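Local coordinates for protein Polyphosphate:AMP phosphotransferase (Meiothermus ruber H328, PDB 5O6M) that transfers phosphate from inorganic polyphosphate to nucleotides, converting AMP to ADP and ADP to ATP, and also accepts other nucleoside mono- and diphosphates, at residues V128-V133 against D204-A209; G10-K15 against A209-I214; S123-V128 against R147-F152. The protein carries 1 engineered substitution. All blocks are in the same frame, centred on the assembly; numbering follows the deposited sequence.

Contact 1. Residues V128-V133 against D204-A209. With ATP (adenosine-5'-triphosphate), chain X; PO4 (phosphate ion), chain Z.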
loop_
_atom_site.group_PDB
_atom_site.type_symbol
_atom_site.label_atom_id
_atom_site.label_comp_id
_atom_site.label_asym_id
_atom_site.label_seq_id
_atom_site.Cartn_x
_atom_site.Cartn_y
_atom_site.Cartn_z
ATOM N N VAL D 128 -21.163 -6.305 -8.333
ATOM C CA VAL D 128 -22.267 -6.990 -8.996
ATOM C C VAL D 128 -23.575 -6.436 -8.443
ATOM O O VAL D 128 -24.636 -7.057 -8.582
ATOM C CB VAL D 128 -22.195 -8.515 -8.811
ATOM C CG1 VAL D 128 -20.954 -9.075 -9.494
ATOM C CG2 VAL D 128 -22.252 -8.880 -7.335
ATOM N N LEU D 129 -23.509 -5.265 -7.813
ATOM C CA LEU D 129 -24.704 -4.612 -7.286
ATOM C C LEU D 129 -24.919 -3.280 -7.992
ATOM O O LEU D 129 -25.559 -3.230 -9.047
ATOM C CB LEU D 129 -24.591 -4.410 -5.772
ATOM C CG LEU D 129 -24.593 -5.678 -4.916
ATOM C CD1 LEU D 129 -24.217 -5.350 -3.482
ATOM C CD2 LEU D 129 -25.960 -6.351 -4.969
ATOM N N VAL D 130 -24.387 -2.196 -7.425
ATOM C CA VAL D 130 -24.488 -0.901 -8.093
ATOM C C VAL D 130 -23.907 -0.985 -9.501
ATOM O O VAL D 130 -24.398 -0.332 -10.429
ATOM C CB VAL D 130 -23.809 0.199 -7.254
ATOM C CG1 VAL D 130 -22.328 -0.105 -7.061
ATOM C CG2 VAL D 130 -24.000 1.555 -7.915
ATOM N N VAL D 131 -22.850 -1.783 -9.682
ATOM C CA VAL D 131 -22.261 -1.946 -11.009
ATOM C C VAL D 131 -23.264 -2.590 -11.957
ATOM O O VAL D 131 -23.348 -2.230 -13.137
ATOM C CB VAL D 131 -20.958 -2.762 -10.918
ATOM C CG1 VAL D 131 -20.544 -3.264 -12.302
ATOM C CG2 VAL D 131 -19.852 -1.930 -10.294
ATOM N N ARG D 132 -24.035 -3.560 -11.460
ATOM C CA ARG D 132 -25.060 -4.201 -12.275
ATOM C C ARG D 132 -26.286 -3.308 -12.450
ATOM O O ARG D 132 -26.781 -3.133 -13.568
ATOM C CB ARG D 132 -25.452 -5.541 -11.654
ATOM C CG ARG D 132 -26.884 -5.975 -11.937
ATOM C CD ARG D 132 -27.105 -7.412 -11.498
ATOM N NE ARG D 132 -28.521 -7.761 -11.423
ATOM C CZ ARG D 132 -28.990 -9.003 -11.507
ATOM N NH1 ARG D 132 -28.157 -10.019 -11.688
ATOM N NH2 ARG D 132 -30.294 -9.228 -11.419
ATOM N N VAL D 133 -26.785 -2.733 -11.354
ATOM C CA VAL D 133 -28.032 -1.972 -11.413
ATOM C C VAL D 133 -27.900 -0.793 -12.368
ATOM O O VAL D 133 -28.831 -0.476 -13.118
ATOM C CB VAL D 133 -28.448 -1.514 -10.003
ATOM C CG1 VAL D 133 -29.499 -0.419 -10.094
ATOM C CG2 VAL D 133 -28.967 -2.694 -9.196
ATOM N N ASP D 204 -36.303 -1.791 -6.651
ATOM C CA ASP D 204 -36.574 -3.159 -7.089
ATOM C C ASP D 204 -35.397 -3.752 -7.853
ATOM O O ASP D 204 -35.073 -4.935 -7.682
ATOM C CB ASP D 204 -37.850 -3.206 -7.929
ATOM C CG ASP D 204 -39.088 -2.869 -7.121
ATOM O OD1 ASP D 204 -39.231 -3.416 -6.005
ATOM O OD2 ASP D 204 -39.917 -2.064 -7.595
ATOM N N ARG D 205 -34.746 -2.960 -8.707
ATOM C CA ARG D 205 -33.582 -3.482 -9.411
ATOM C C ARG D 205 -32.454 -3.827 -8.444
ATOM O O ARG D 205 -31.721 -4.798 -8.670
ATOM C CB ARG D 205 -33.109 -2.488 -10.469
ATOM C CG ARG D 205 -34.020 -2.404 -11.687
ATOM C CD ARG D 205 -33.273 -1.841 -12.888
ATOM N NE ARG D 205 -33.885 -0.620 -13.404
ATOM C CZ ARG D 205 -34.675 -0.568 -14.473
ATOM N NH1 ARG D 205 -35.185 0.592 -14.867
ATOM N NH2 ARG D 205 -34.953 -1.674 -15.151
ATOM N N TYR D 206 -32.306 -3.058 -7.360
ATOM C CA TYR D 206 -31.322 -3.405 -6.335
ATOM C C TYR D 206 -31.698 -4.690 -5.606
ATOM O O TYR D 206 -30.836 -5.540 -5.358
ATOM C CB TYR D 206 -31.155 -2.256 -5.339
ATOM C CG TYR D 206 -30.081 -1.257 -5.714
ATOM C CD1 TYR D 206 -30.406 0.016 -6.157
ATOM C CD2 TYR D 206 -28.738 -1.595 -5.626
ATOM C CE1 TYR D 206 -29.418 0.928 -6.499
ATOM C CE2 TYR D 206 -27.744 -0.694 -5.964
ATOM C CZ TYR D 206 -28.090 0.566 -6.401
ATOM O OH TYR D 206 -27.101 1.464 -6.740
ATOM N N GLN D 207 -32.973 -4.845 -5.240
ATOM C CA GLN D 207 -33.397 -6.072 -4.572
ATOM C C GLN D 207 -33.122 -7.294 -5.439
ATOM O O GLN D 207 -32.711 -8.345 -4.935
ATOM C CB GLN D 207 -34.879 -5.993 -4.206
ATOM C CG GLN D 207 -35.212 -4.876 -3.231
ATOM C CD GLN D 207 -34.828 -5.216 -1.807
ATOM O OE1 GLN D 207 -35.394 -6.125 -1.199
ATOM N NE2 GLN D 207 -33.860 -4.489 -1.266
ATOM N N GLU D 208 -33.356 -7.178 -6.746
ATOM C CA GLU D 208 -33.068 -8.286 -7.650
ATOM C C GLU D 208 -31.579 -8.605 -7.669
ATOM O O GLU D 208 -31.186 -9.778 -7.650
ATOM C CB GLU D 208 -33.572 -7.953 -9.054
ATOM C CG GLU D 208 -35.084 -7.858 -9.147
ATOM C CD GLU D 208 -35.559 -7.225 -10.438
ATOM O OE1 GLU D 208 -34.707 -6.862 -11.277
ATOM O OE2 GLU D 208 -36.788 -7.082 -10.612
ATOM N N ALA D 209 -30.734 -7.572 -7.711
ATOM C CA ALA D 209 -29.293 -7.801 -7.711
ATOM C C ALA D 209 -28.850 -8.494 -6.428
ATOM O O ALA D 209 -28.000 -9.393 -6.462
ATOM C CB ALA D 209 -28.549 -6.479 -7.898
HETATM P PG ATP X . -22.286 4.769 2.935
HETATM O O1G ATP X . -21.515 3.477 2.883
HETATM O O2G ATP X . -23.647 4.674 2.251
HETATM O O3G ATP X . -22.489 5.282 4.368
HETATM P PB ATP X . -20.629 7.157 2.571
HETATM O O1B ATP X . -21.280 8.433 2.201
HETATM O O2B ATP X . -20.285 6.976 4.050
HETATM O O3B ATP X . -21.501 5.899 2.133
HETATM P PA ATP X . -18.649 5.821 0.816
HETATM O O1A ATP X . -18.086 4.736 1.646
HETATM O O2A ATP X . -17.616 6.544 -0.046
HETATM O O3A ATP X . -19.284 6.946 1.748
HETATM O "O5'" ATP X . -19.743 5.221 -0.253
HETATM C "C5'" ATP X . -20.116 5.995 -1.412
HETATM C "C4'" ATP X . -20.711 5.144 -2.509
HETATM O "O4'" ATP X . -19.718 4.280 -3.104
HETATM C "C3'" ATP X . -21.890 4.236 -2.125
HETATM O "O3'" ATP X . -23.086 4.737 -2.711
HETATM C "C2'" ATP X . -21.517 2.871 -2.733
HETATM O "O2'" ATP X . -22.606 2.227 -3.385
HETATM C "C1'" ATP X . -20.470 3.286 -3.759
HETATM N N9 ATP X . -19.596 2.214 -4.223
HETATM C C8 ATP X . -18.931 1.280 -3.473
HETATM N N7 ATP X . -18.309 0.368 -4.181
HETATM C C5 ATP X . -18.579 0.730 -5.492
HETATM C C6 ATP X . -18.221 0.158 -6.729
HETATM N N6 ATP X . -17.527 -0.976 -6.852
HETATM N N1 ATP X . -18.645 0.778 -7.852
HETATM C C2 ATP X . -19.388 1.882 -7.737
HETATM N N3 ATP X . -19.802 2.501 -6.630
HETATM C C4 ATP X . -19.361 1.872 -5.535
HETATM P P PO4 Z . -30.900 -13.030 -12.268
HETATM O O1 PO4 Z . -31.318 -13.181 -10.824
HETATM O O2 PO4 Z . -31.430 -11.728 -12.821
HETATM O O3 PO4 Z . -31.464 -14.180 -13.066
HETATM O O4 PO4 Z . -29.392 -13.039 -12.371
HETATM O O HOH W 1 -26.140 -9.002 -8.317
#

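Contact 2. Residues G10-K15 against A209-I214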
loop_
_atom_site.group_PDB
_atom_site.type_symbol
_atom_site.label_atom_id
_atom_site.label_comp_id
_atom_site.label_asym_id
_atom_site.label_seq_id
_atom_site.Cartn_x
_atom_site.Cartn_y
_atom_site.Cartn_z
ATOM N N GLY D 10 -28.560 -22.629 -4.492
ATOM C CA GLY D 10 -28.900 -21.755 -5.597
ATOM C C GLY D 10 -30.376 -21.510 -5.838
ATOM O O GLY D 10 -30.746 -20.970 -6.885
ATOM N N ARG D 11 -31.234 -21.895 -4.894
ATOM C CA ARG D 11 -32.665 -21.625 -4.994
ATOM C C ARG D 11 -33.111 -20.509 -4.055
ATOM O O ARG D 11 -34.315 -20.346 -3.831
ATOM C CB ARG D 11 -33.474 -22.898 -4.726
ATOM C CG ARG D 11 -33.315 -23.466 -3.322
ATOM C CD ARG D 11 -34.332 -24.569 -3.035
ATOM N NE ARG D 11 -34.211 -25.699 -3.955
ATOM C CZ ARG D 11 -34.940 -26.809 -3.878
ATOM N NH1 ARG D 11 -35.846 -26.946 -2.919
ATOM N NH2 ARG D 11 -34.761 -27.785 -4.758
ATOM N N PHE D 12 -32.172 -19.737 -3.510
ATOM C CA PHE D 12 -32.509 -18.670 -2.576
ATOM C C PHE D 12 -33.530 -17.720 -3.184
ATOM O O PHE D 12 -33.399 -17.299 -4.336
ATOM C CB PHE D 12 -31.245 -17.902 -2.186
ATOM C CG PHE D 12 -31.517 -16.621 -1.449
ATOM C CD1 PHE D 12 -31.792 -16.634 -0.092
ATOM C CD2 PHE D 12 -31.503 -15.406 -2.113
ATOM C CE1 PHE D 12 -32.042 -15.459 0.591
ATOM C CE2 PHE D 12 -31.756 -14.227 -1.435
ATOM C CZ PHE D 12 -32.024 -14.255 -0.082
ATOM N N GLU D 13 -34.550 -17.375 -2.399
ATOM C CA GLU D 13 -35.548 -16.395 -2.806
ATOM C C GLU D 13 -35.729 -15.383 -1.686
ATOM O O GLU D 13 -36.045 -15.756 -0.551
ATOM C CB GLU D 13 -36.873 -17.076 -3.164
ATOM C CG GLU D 13 -36.806 -17.833 -4.487
ATOM C CD GLU D 13 -38.157 -18.315 -4.974
ATOM O OE1 GLU D 13 -39.141 -18.214 -4.212
ATOM O OE2 GLU D 13 -38.234 -18.789 -6.129
ATOM N N LEU D 14 -35.535 -14.104 -2.014
ATOM C CA LEU D 14 -35.517 -13.058 -0.995
ATOM C C LEU D 14 -36.899 -12.834 -0.393
ATOM O O LEU D 14 -37.025 -12.628 0.820
ATOM C CB LEU D 14 -34.969 -11.765 -1.599
ATOM C CG LEU D 14 -34.755 -10.570 -0.672
ATOM C CD1 LEU D 14 -33.946 -10.974 0.547
ATOM C CD2 LEU D 14 -34.065 -9.450 -1.434
ATOM N N LYS D 15 -37.947 -12.873 -1.220
ATOM C CA LYS D 15 -39.301 -12.654 -0.724
ATOM C C LYS D 15 -39.715 -13.668 0.334
ATOM O O LYS D 15 -40.736 -13.459 0.996
ATOM C CB LYS D 15 -40.299 -12.676 -1.886
ATOM C CG LYS D 15 -40.311 -13.975 -2.675
ATOM C CD LYS D 15 -41.147 -13.849 -3.941
ATOM C CE LYS D 15 -41.058 -15.112 -4.786
ATOM N NZ LYS D 15 -41.757 -14.971 -6.096
ATOM N N ALA D 209 -30.734 -7.572 -7.711
ATOM C CA ALA D 209 -29.293 -7.801 -7.711
ATOM C C ALA D 209 -28.850 -8.494 -6.428
ATOM O O ALA D 209 -28.000 -9.393 -6.462
ATOM C CB ALA D 209 -28.549 -6.479 -7.898
ATOM N N TYR D 210 -29.414 -8.092 -5.287
ATOM C CA TYR D 210 -29.043 -8.738 -4.033
ATOM C C TYR D 210 -29.446 -10.207 -4.027
ATOM O O TYR D 210 -28.669 -11.066 -3.595
ATOM C CB TYR D 210 -29.659 -7.997 -2.847
ATOM C CG TYR D 210 -28.749 -6.940 -2.262
ATOM C CD1 TYR D 210 -27.584 -7.297 -1.591
ATOM C CD2 TYR D 210 -29.055 -5.588 -2.365
ATOM C CE1 TYR D 210 -26.746 -6.338 -1.047
ATOM C CE2 TYR D 210 -28.223 -4.620 -1.823
ATOM C CZ TYR D 210 -27.070 -5.003 -1.165
ATOM O OH TYR D 210 -26.239 -4.049 -0.624
ATOM N N GLU D 211 -30.651 -10.521 -4.504
ATOM C CA GLU D 211 -31.060 -11.920 -4.563
ATOM C C GLU D 211 -30.146 -12.714 -5.489
ATOM O O GLU D 211 -29.757 -13.844 -5.174
ATOM C CB GLU D 211 -32.520 -12.034 -5.001
ATOM C CG GLU D 211 -33.022 -13.473 -5.040
ATOM C CD GLU D 211 -34.503 -13.580 -5.351
ATOM O OE1 GLU D 211 -34.858 -13.758 -6.535
ATOM O OE2 GLU D 211 -35.312 -13.479 -4.402
ATOM N N ALA D 212 -29.804 -12.142 -6.645
ATOM C CA ALA D 212 -28.895 -12.820 -7.563
ATOM C C ALA D 212 -27.529 -13.019 -6.919
ATOM O O ALA D 212 -26.963 -14.118 -6.955
ATOM C CB ALA D 212 -28.774 -12.025 -8.862
ATOM N N ALA D 213 -26.976 -11.954 -6.334
ATOM C CA ALA D 213 -25.671 -12.052 -5.690
ATOM C C ALA D 213 -25.690 -13.076 -4.563
ATOM O O ALA D 213 -24.795 -13.924 -4.461
ATOM C CB ALA D 213 -25.241 -10.682 -5.167
ATOM N N ILE D 214 -26.717 -13.027 -3.712
ATOM C CA ILE D 214 -26.763 -13.932 -2.567
ATOM C C ILE D 214 -26.939 -15.373 -3.025
ATOM O O ILE D 214 -26.259 -16.281 -2.533
ATOM C CB ILE D 214 -27.870 -13.498 -1.590
ATOM C CG1 ILE D 214 -27.472 -12.183 -0.909
ATOM C CG2 ILE D 214 -28.149 -14.599 -0.577
ATOM C CD1 ILE D 214 -28.592 -11.501 -0.161
HETATM O O HOH W 2 -33.582 -16.397 -7.375
#

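Contact 3. Residues S123-V128 against R147-F152. With ATP (adenosine-5'-triphosphate), chain X.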
loop_
_atom_site.group_PDB
_atom_site.type_symbol
_atom_site.label_atom_id
_atom_site.label_comp_id
_atom_site.label_asym_id
_atom_site.label_seq_id
_atom_site.Cartn_x
_atom_site.Cartn_y
_atom_site.Cartn_z
ATOM N N SER D 123 -18.307 -3.970 0.048
ATOM C CA SER D 123 -17.309 -4.976 -0.281
ATOM C C SER D 123 -17.219 -5.136 -1.791
ATOM O O SER D 123 -17.732 -4.315 -2.560
ATOM C CB SER D 123 -17.650 -6.313 0.382
ATOM O OG SER D 123 -18.826 -6.850 -0.196
ATOM N N HIS D 124 -16.549 -6.214 -2.205
ATOM C CA HIS D 124 -16.492 -6.616 -3.604
ATOM C C HIS D 124 -17.872 -6.869 -4.194
ATOM O O HIS D 124 -18.012 -6.886 -5.422
ATOM C CB HIS D 124 -15.630 -7.875 -3.737
ATOM C CG HIS D 124 -15.907 -8.914 -2.691
ATOM N ND1 HIS D 124 -15.762 -8.670 -1.342
ATOM C CD2 HIS D 124 -16.289 -10.209 -2.797
ATOM C CE1 HIS D 124 -16.070 -9.760 -0.661
ATOM N NE2 HIS D 124 -16.389 -10.710 -1.520
ATOM N N TYR D 125 -18.890 -7.077 -3.357
ATOM C CA TYR D 125 -20.222 -7.340 -3.884
ATOM C C TYR D 125 -20.811 -6.121 -4.582
ATOM O O TYR D 125 -21.665 -6.280 -5.459
ATOM C CB TYR D 125 -21.146 -7.831 -2.762
ATOM C CG TYR D 125 -20.823 -9.255 -2.370
ATOM C CD1 TYR D 125 -21.310 -10.323 -3.107
ATOM C CD2 TYR D 125 -20.009 -9.529 -1.280
ATOM C CE1 TYR D 125 -21.003 -11.629 -2.769
ATOM C CE2 TYR D 125 -19.697 -10.834 -0.933
ATOM C CZ TYR D 125 -20.197 -11.880 -1.684
ATOM O OH TYR D 125 -19.895 -13.182 -1.349
ATOM N N GLU D 126 -20.346 -4.916 -4.245
ATOM C CA GLU D 126 -20.781 -3.728 -4.973
ATOM C C GLU D 126 -20.503 -3.835 -6.467
ATOM O O GLU D 126 -21.169 -3.159 -7.258
ATOM C CB GLU D 126 -20.105 -2.480 -4.401
ATOM C CG GLU D 126 -20.506 -2.156 -2.970
ATOM C CD GLU D 126 -21.934 -1.642 -2.861
ATOM O OE1 GLU D 126 -22.431 -1.055 -3.847
ATOM O OE2 GLU D 126 -22.556 -1.817 -1.792
ATOM N N ASP D 127 -19.533 -4.654 -6.874
ATOM C CA ASP D 127 -19.214 -4.806 -8.288
ATOM C C ASP D 127 -20.153 -5.762 -9.016
ATOM O O ASP D 127 -19.952 -6.009 -10.211
ATOM C CB ASP D 127 -17.761 -5.256 -8.455
ATOM C CG ASP D 127 -16.770 -4.150 -8.130
ATOM O OD1 ASP D 127 -16.704 -3.168 -8.901
ATOM O OD2 ASP D 127 -16.060 -4.253 -7.108
ATOM N N VAL D 128 -21.163 -6.305 -8.333
ATOM C CA VAL D 128 -22.267 -6.990 -8.996
ATOM C C VAL D 128 -23.575 -6.436 -8.443
ATOM O O VAL D 128 -24.636 -7.057 -8.582
ATOM C CB VAL D 128 -22.195 -8.515 -8.811
ATOM C CG1 VAL D 128 -20.954 -9.075 -9.494
ATOM C CG2 VAL D 128 -22.252 -8.880 -7.335
ATOM N N ARG D 147 -18.805 -15.972 -10.444
ATOM C CA ARG D 147 -17.803 -17.028 -10.402
ATOM C C ARG D 147 -16.524 -16.543 -9.735
ATOM O O ARG D 147 -16.006 -17.190 -8.817
ATOM C CB ARG D 147 -17.514 -17.510 -11.823
ATOM C CG ARG D 147 -16.249 -18.326 -11.943
ATOM C CD ARG D 147 -16.522 -19.756 -12.313
ATOM N NE ARG D 147 -15.359 -20.340 -12.969
ATOM C CZ ARG D 147 -15.157 -21.644 -13.109
ATOM N NH1 ARG D 147 -14.061 -22.083 -13.712
ATOM N NH2 ARG D 147 -16.043 -22.510 -12.629
ATOM N N HIS D 148 -16.010 -15.391 -10.179
ATOM C CA HIS D 148 -14.819 -14.802 -9.574
ATOM C C HIS D 148 -14.928 -14.769 -8.056
ATOM O O HIS D 148 -13.980 -15.110 -7.341
ATOM C CB HIS D 148 -14.614 -13.381 -10.102
ATOM C CG HIS D 148 -14.522 -13.289 -11.591
ATOM N ND1 HIS D 148 -14.642 -12.093 -12.265
ATOM C CD2 HIS D 148 -14.310 -14.236 -12.534
ATOM C CE1 HIS D 148 -14.513 -12.308 -13.563
ATOM N NE2 HIS D 148 -14.313 -13.600 -13.752
ATOM N N ILE D 149 -16.083 -14.338 -7.551
ATOM C CA ILE D 149 -16.246 -14.119 -6.118
ATOM C C ILE D 149 -16.291 -15.442 -5.365
ATOM O O ILE D 149 -15.644 -15.599 -4.322
ATOM C CB ILE D 149 -17.498 -13.267 -5.855
ATOM C CG1 ILE D 149 -17.283 -11.853 -6.401
ATOM C CG2 ILE D 149 -17.851 -13.258 -4.369
ATOM C CD1 ILE D 149 -18.479 -10.940 -6.255
ATOM N N ARG D 150 -17.053 -16.413 -5.874
ATOM C CA ARG D 150 -17.070 -17.729 -5.239
ATOM C C ARG D 150 -15.661 -18.288 -5.111
ATOM O O ARG D 150 -15.293 -18.836 -4.066
ATOM C CB ARG D 150 -17.954 -18.698 -6.027
ATOM C CG ARG D 150 -19.448 -18.506 -5.822
ATOM C CD ARG D 150 -20.225 -19.680 -6.409
ATOM N NE ARG D 150 -19.927 -19.874 -7.823
ATOM C CZ ARG D 150 -20.620 -19.324 -8.815
ATOM N NH1 ARG D 150 -21.660 -18.541 -8.552
ATOM N NH2 ARG D 150 -20.274 -19.560 -10.073
ATOM N N GLU D 151 -14.856 -18.149 -6.166
ATOM C CA GLU D 151 -13.512 -18.710 -6.170
ATOM C C GLU D 151 -12.559 -17.872 -5.332
ATOM O O GLU D 151 -11.666 -18.415 -4.673
ATOM C CB GLU D 151 -12.999 -18.827 -7.608
ATOM C CG GLU D 151 -13.809 -19.782 -8.469
ATOM C CD GLU D 151 -13.882 -21.175 -7.871
ATOM O OE1 GLU D 151 -14.926 -21.844 -8.030
ATOM O OE2 GLU D 151 -12.901 -21.596 -7.224
ATOM N N PHE D 152 -12.729 -16.551 -5.355
ATOM C CA PHE D 152 -11.936 -15.694 -4.484
ATOM C C PHE D 152 -12.182 -16.032 -3.021
ATOM O O PHE D 152 -11.237 -16.195 -2.241
ATOM C CB PHE D 152 -12.264 -14.226 -4.763
ATOM C CG PHE D 152 -11.612 -13.266 -3.813
ATOM C CD1 PHE D 152 -10.231 -13.201 -3.707
ATOM C CD2 PHE D 152 -12.381 -12.409 -3.043
ATOM C CE1 PHE D 152 -9.629 -12.312 -2.835
ATOM C CE2 PHE D 152 -11.783 -11.515 -2.170
ATOM C CZ PHE D 152 -10.407 -11.468 -2.065
HETATM P PG ATP X . -22.286 4.769 2.935
HETATM O O1G ATP X . -21.515 3.477 2.883
HETATM O O2G ATP X . -23.647 4.674 2.251
HETATM O O3G ATP X . -22.489 5.282 4.368
HETATM P PB ATP X . -20.629 7.157 2.571
HETATM O O1B ATP X . -21.280 8.433 2.201
HETATM O O2B ATP X . -20.285 6.976 4.050
HETATM O O3B ATP X . -21.501 5.899 2.133
HETATM P PA ATP X . -18.649 5.821 0.816
HETATM O O1A ATP X . -18.086 4.736 1.646
HETATM O O2A ATP X . -17.616 6.544 -0.046
HETATM O O3A ATP X . -19.284 6.946 1.748
HETATM O "O5'" ATP X . -19.743 5.221 -0.253
HETATM C "C5'" ATP X . -20.116 5.995 -1.412
HETATM C "C4'" ATP X . -20.711 5.144 -2.509
HETATM O "O4'" ATP X . -19.718 4.280 -3.104
HETATM C "C3'" ATP X . -21.890 4.236 -2.125
HETATM O "O3'" ATP X . -23.086 4.737 -2.711
HETATM C "C2'" ATP X . -21.517 2.871 -2.733
HETATM O "O2'" ATP X . -22.606 2.227 -3.385
HETATM C "C1'" ATP X . -20.470 3.286 -3.759
HETATM N N9 ATP X . -19.596 2.214 -4.223
HETATM C C8 ATP X . -18.931 1.280 -3.473
HETATM N N7 ATP X . -18.309 0.368 -4.181
HETATM C C5 ATP X . -18.579 0.730 -5.492
HETATM C C6 ATP X . -18.221 0.158 -6.729
HETATM N N6 ATP X . -17.527 -0.976 -6.852
HETATM N N1 ATP X . -18.645 0.778 -7.852
HETATM C C2 ATP X . -19.388 1.882 -7.737
HETATM N N3 ATP X . -19.802 2.501 -6.630
HETATM C C4 ATP X . -19.361 1.872 -5.535
#

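Contact 1. Residues V128-V133 against D204-A209
Val133 lies across the ring of Tyr206, and these two residues form the dense part of the joint between the short helix 130-133 and helix 203-217. CG2 of Val133 stands over one ring face in a CH-pi contact, 3.9 Å from the centroid of Tyr206 and 18° off the ring normal. With its CG1 anti to the backbone N (chi1 164°), Val133 also places that methyl 3.8 Å from Tyr206 CE1. Val130 runs alongside the same ring, its CG2 3.3 Å from Tyr206 OH, while the hydroxyl has its polar partner in Asp199. Ala209 CB packs beside them, 3.9 Å from Leu129 CD2 and close to Val133 CG2. Leu129 is the N-cap of the short helix, its O accepting from Val133 N.

Toward solvent the fit loosens. Arg132, extended from CG to NE, lays one face of its guanidinium over Ala209 CA, while a phosphate ion, probably from the crystallisation liquor, sits at the guanidinium edge: NH2 donates to phosphate O2 at 3.1 Å, NH1 more weakly to O4. The carboxylate of Glu208 stays clear of the guanidinium, though Arg132 NH2 brushes the Glu208 backbone O. A water donates to both Val128 O and Ala209 O, bridging the two backbones.

With an alanine here instead of Tyr206, Val133 CG2 would probably lose its ring face and Asp199 its hydroxyl partner, and a gap would be likely beside Val130. Val130 and Val131 belong to the ATP pocket, Val130 CG1 lying 3.6 Å from ATP C2. The chemistry thus implies that apolar contact, rather than direct polar bonds, ties this pocket-lining helix to helix 203-217, leaving charge and water to the periphery.

Contact 2. Residues G10-K15 against A209-I214
Leu14 and Glu211 bring their backbones closest, CA to CA 5.8 Å, where the loop of residues 10-15 turns into a 3-10 segment beside helix 203-217. Glu211 reaches over on an extended chain, CG anti to the backbone N (chi1 -178°), and receives the backbone N-H of Leu14 on OE2. That hydrogen bond is almost straight, at 176°, and is modelled as very short (Leu14 N to Glu211 OE2 2.5 Å), a length to read with caution. Glu211 OE2 also lies 3.3 Å from Leu14 CB. Glu211 OE1 accepts from a water 3.0 Å away that also donates to Phe12 O, so both carboxylate oxygens are tied to the loop backbone, one directly and one through solvent. Glu13 pairs its own carboxylate with Arg16 in a salt bridge.

Phe12 supplies the apolar half. Ile214 CG2 sits over the centre of one ring face, 3.7 Å from the Phe12 centroid and 11° off the normal, a CH-pi contact; Leu14 N lies over the opposite face, toward the rim. The aliphatic part of Glu211 continues the packing, CG 3.8 Å from Phe12 CD2, with ring and carboxylate planes nearly perpendicular. Val6 also meets both Phe12 and Ile214.

On the sheet side, Ile214 touches Phe167 and Leu14 touches His169, both of strand 161-169. The N-terminal loop is thus strapped over a helix layered on the parallel sheet, whose strand order 2-3-1-4-5 is characteristic of the nucleoside monophosphate kinase type of P-loop fold.

Contact 3. Residues S123-V128 against R147-F152
Ile149 meets His124, Tyr125 and Val128, and these van der Waals contacts make up most of the joint between the 3-10 turn 124-127 and helix 145-158. Its CG2, anti to the backbone N, meets two rings at once: it approaches His124 at the ring edge, near the plane, 3.8 Å from CD2, and lies 3.6 Å from Tyr125 OH. At the other branch, CD1 reaches Val128 CG2 more loosely, 4.4 Å away.

The aromatic component is a T-shaped pair. Phe152 turns an edge toward the face of His124, with centroids 5.9 Å apart and planes at 82°. The imidazole gets there because His124 CG is lodged between its own backbone N and carbonyl carbon (chi1 44°), swinging the ring toward the helix.

Polar bonds hold the ends of these side chains from outside the two segments: His124 NE2 pairs with Glu153 and Tyr125 OH with Lys165. Within 123-128, Ser123 OG accepts from Tyr125 N at 3.2 Å and 168°, an ST turn that opens the 3-10 segment.

Ligand contacts come from the next two residues of the turn. Asp127 OD1 accepts a weak hydrogen bond from ATP N6, 3.1 Å away, and Glu126 OE1 a weak one from the ribose O2' at 3.3 Å; Glu126 CB also lies 3.4 Å from ATP N7. Glu126 OE2 is in turn salt-bridged to Arg122.

The chemistry divides the turn by residue: His124, Tyr125 and Val128 bury rings and methyls against the helix, while the two acidic residues between them present carboxylates to the adenosine, consistent with recognition of the amino group and the ribose.

How the contacts relate
Contact 1 lies on the same side of the chain's centre as each of the others. Contacts 1 and 2 share Ala209 and use successive turns of helix 203-217, their centres about 11 Å apart; Leu129 CD1 packs on Tyr210 CE1 at 3.6 Å, and Arg132 NH1 on Ala212 CB at 3.5 Å. Contacts 1 and 3 share Val128, with centres about 13 Å apart, and Val131 N probably hydrogen-bonds to Glu126 O (3.3 Å). Both touch ATP: contact 1 with valines, contact 3 with carboxylates. Contact 2 does not touch the nucleotide, yet Ala213 CB meets Val128 CG2 at 4.1 Å, so its helix backs the chain that lines the pocket.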